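Local atomic coordinates of DNA-damage inducible protein DDI1-like protein (Leishmania major, PDB entry 5YQ8), a protein that acts as an aspartic protease of the DDI1 family, of which this chain is the retroviral protease-like (retropepsin) domain. Residues T4-P9 / V118-E123. Numbering follows the deposited sequence.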
loop_
_atom_site.group_PDB
_atom_site.type_symbol
_atom_site.label_atom_id
_atom_site.label_comp_id
_atom_site.label_asym_id
_atom_site.label_seq_id
_atom_site.Cartn_x
_atom_site.Cartn_y
_atom_site.Cartn_z
ATOM N N THR A 4 -0.094 12.451 -4.574
ATOM C CA THR A 4 -1.375 11.818 -4.864
ATOM C C THR A 4 -1.386 10.317 -4.488
ATOM O O THR A 4 -0.515 9.579 -4.816
ATOM C CB THR A 4 -1.681 11.966 -6.355
ATOM O OG1 THR A 4 -1.713 13.362 -6.652
ATOM C CG2 THR A 4 -3.045 11.313 -6.744
ATOM N N MET A 5 -2.421 9.866 -3.841
ATOM C CA MET A 5 -2.517 8.399 -3.530
ATOM C C MET A 5 -2.976 7.699 -4.767
ATOM O O MET A 5 -3.477 8.365 -5.641
ATOM C CB MET A 5 -3.495 8.121 -2.376
ATOM C CG MET A 5 -3.275 8.981 -1.164
ATOM S SD MET A 5 -1.884 8.523 -0.118
ATOM C CE MET A 5 -0.643 9.559 -0.768
ATOM N N LEU A 6 -2.823 6.383 -4.857
ATOM C CA LEU A 6 -3.046 5.627 -6.120
ATOM C C LEU A 6 -4.488 5.139 -6.202
ATOM O O LEU A 6 -4.908 4.337 -5.385
ATOM C CB LEU A 6 -2.129 4.392 -6.240
ATOM C CG LEU A 6 -0.643 4.663 -6.117
ATOM C CD1 LEU A 6 0.191 3.389 -6.401
ATOM C CD2 LEU A 6 -0.239 5.821 -7.077
ATOM N N TYR A 7 -5.224 5.651 -7.188
ATOM C CA TYR A 7 -6.547 5.138 -7.555
ATOM C C TYR A 7 -6.607 4.788 -9.035
ATOM O O TYR A 7 -6.008 5.432 -9.835
ATOM C CB TYR A 7 -7.627 6.150 -7.239
ATOM C CG TYR A 7 -7.848 6.371 -5.771
ATOM C CD1 TYR A 7 -6.994 7.205 -5.001
ATOM C CD2 TYR A 7 -8.968 5.840 -5.151
ATOM C CE1 TYR A 7 -7.220 7.378 -3.660
ATOM C CE2 TYR A 7 -9.211 6.056 -3.802
ATOM C CZ TYR A 7 -8.340 6.784 -3.070
ATOM O OH TYR A 7 -8.672 6.948 -1.795
ATOM N N VAL A 8 -7.294 3.720 -9.361
ATOM C CA VAL A 8 -7.673 3.404 -10.704
ATOM C C VAL A 8 -9.179 3.366 -10.870
ATOM O O VAL A 8 -9.910 2.968 -9.948
ATOM C CB VAL A 8 -7.052 2.104 -11.140
ATOM C CG1 VAL A 8 -5.545 2.266 -11.284
ATOM C CG2 VAL A 8 -7.436 0.942 -10.205
ATOM N N PRO A 9 -9.657 3.776 -12.064
ATOM C CA PRO A 9 -11.081 3.557 -12.340
ATOM C C PRO A 9 -11.366 2.129 -12.840
ATOM O O PRO A 9 -10.486 1.431 -13.291
ATOM C CB PRO A 9 -11.381 4.579 -13.402
ATOM C CG PRO A 9 -10.021 4.655 -14.177
ATOM C CD PRO A 9 -8.955 4.446 -13.180
ATOM N N VAL A 118 -3.476 0.611 -16.883
ATOM C CA VAL A 118 -4.434 1.622 -16.465
ATOM C C VAL A 118 -3.623 2.703 -15.751
ATOM O O VAL A 118 -3.033 2.436 -14.729
ATOM C CB VAL A 118 -5.445 1.066 -15.439
ATOM C CG1 VAL A 118 -6.606 1.999 -15.196
ATOM C CG2 VAL A 118 -6.040 -0.177 -15.964
ATOM N N PRO A 119 -3.696 3.959 -16.213
ATOM C CA PRO A 119 -3.003 5.034 -15.533
ATOM C C PRO A 119 -3.774 5.417 -14.264
ATOM O O PRO A 119 -5.000 5.336 -14.221
ATOM C CB PRO A 119 -3.002 6.175 -16.543
ATOM C CG PRO A 119 -4.005 5.837 -17.580
ATOM C CD PRO A 119 -4.588 4.478 -17.247
ATOM N N PHE A 120 -3.011 5.754 -13.236
ATOM C CA PHE A 120 -3.532 6.223 -11.973
ATOM C C PHE A 120 -4.168 7.539 -12.235
ATOM O O PHE A 120 -3.645 8.388 -13.047
ATOM C CB PHE A 120 -2.432 6.348 -10.914
ATOM C CG PHE A 120 -1.821 5.009 -10.551
ATOM C CD1 PHE A 120 -2.617 3.968 -10.066
ATOM C CD2 PHE A 120 -0.462 4.761 -10.760
ATOM C CE1 PHE A 120 -2.057 2.699 -9.809
ATOM C CE2 PHE A 120 0.083 3.499 -10.485
ATOM C CZ PHE A 120 -0.719 2.468 -10.009
ATOM N N LEU A 121 -5.277 7.729 -11.533
ATOM C CA LEU A 121 -6.039 8.913 -11.693
ATOM C C LEU A 121 -5.244 10.105 -11.192
ATOM O O LEU A 121 -4.544 9.998 -10.163
ATOM C CB LEU A 121 -7.346 8.840 -10.918
ATOM C CG LEU A 121 -8.360 7.776 -11.313
ATOM C CD1 LEU A 121 -9.371 7.667 -10.211
ATOM C CD2 LEU A 121 -9.053 8.133 -12.615
ATOM N N PRO A 122 -5.379 11.254 -11.895
ATOM C CA PRO A 122 -4.728 12.475 -11.441
ATOM C C PRO A 122 -5.381 13.009 -10.215
ATOM O O PRO A 122 -6.493 12.672 -9.944
ATOM C CB PRO A 122 -4.903 13.423 -12.614
ATOM C CG PRO A 122 -5.961 12.834 -13.412
ATOM C CD PRO A 122 -5.856 11.390 -13.274
ATOM N N GLU A 123 -4.672 13.825 -9.461
ATOM C CA GLU A 123 -5.197 14.341 -8.176
ATOM C C GLU A 123 -6.503 15.037 -8.390
ATOM O O GLU A 123 -7.404 14.927 -7.546
ATOM C CB GLU A 123 -4.219 15.361 -7.534
ATOM C CG GLU A 123 -4.561 15.877 -6.107
ATOM C CD GLU A 123 -5.014 14.781 -5.137
ATOM O OE1 GLU A 123 -6.178 14.862 -4.629
ATOM O OE2 GLU A 123 -4.241 13.820 -4.892
HETATM O O HOH W 1 -4.242 8.202 -7.967
HETATM O O HOH W 2 -4.269 11.669 -2.771
#
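The ring of F120 nestles against the side chains of L6 and V8, a worked example of two sheets joined in a retropepsin domain: the run leaving strand 116-119 of the smaller antiparallel sheet packs against strand 7-12, outermost in its mixed sheet within this chain. With CG anti to the carbonyl carbon (chi1 -65°), F120 turns its ring to both residues. L6 covers one face, its CD2 4.0 Å from the ring centroid and nearly along the normal; its CD1 sits over the same face, 3.8 Å from CZ. V8 CG1 flanks the ring obliquely, 3.6 Å from F120 CD1. I104 and L111 also touch the F120 side chain, and the L6 side chain lies about 8 Å from that of D22, the likely catalytic aspartate. L121 fills a second hollow, forking between Y7 and P9: CD1 meets Y7 CB at 3.8 Å, while CD2 meets P9 CD. Between these two side chains, Y7 O sits at the edge of the F120 ring, near its plane, and accepts a nearly straight bond from L121 N (2.9 Å, 170° at the hydrogen). Toward T4 and E123, which pass alongside each other with T4 OG1 3.1 Å from E123 OE2, the link is partly through water. One water joins M5 O, Y7 N and L121 O; another, accepting from M5 N, donates to E123 OE2 at 3.0 Å.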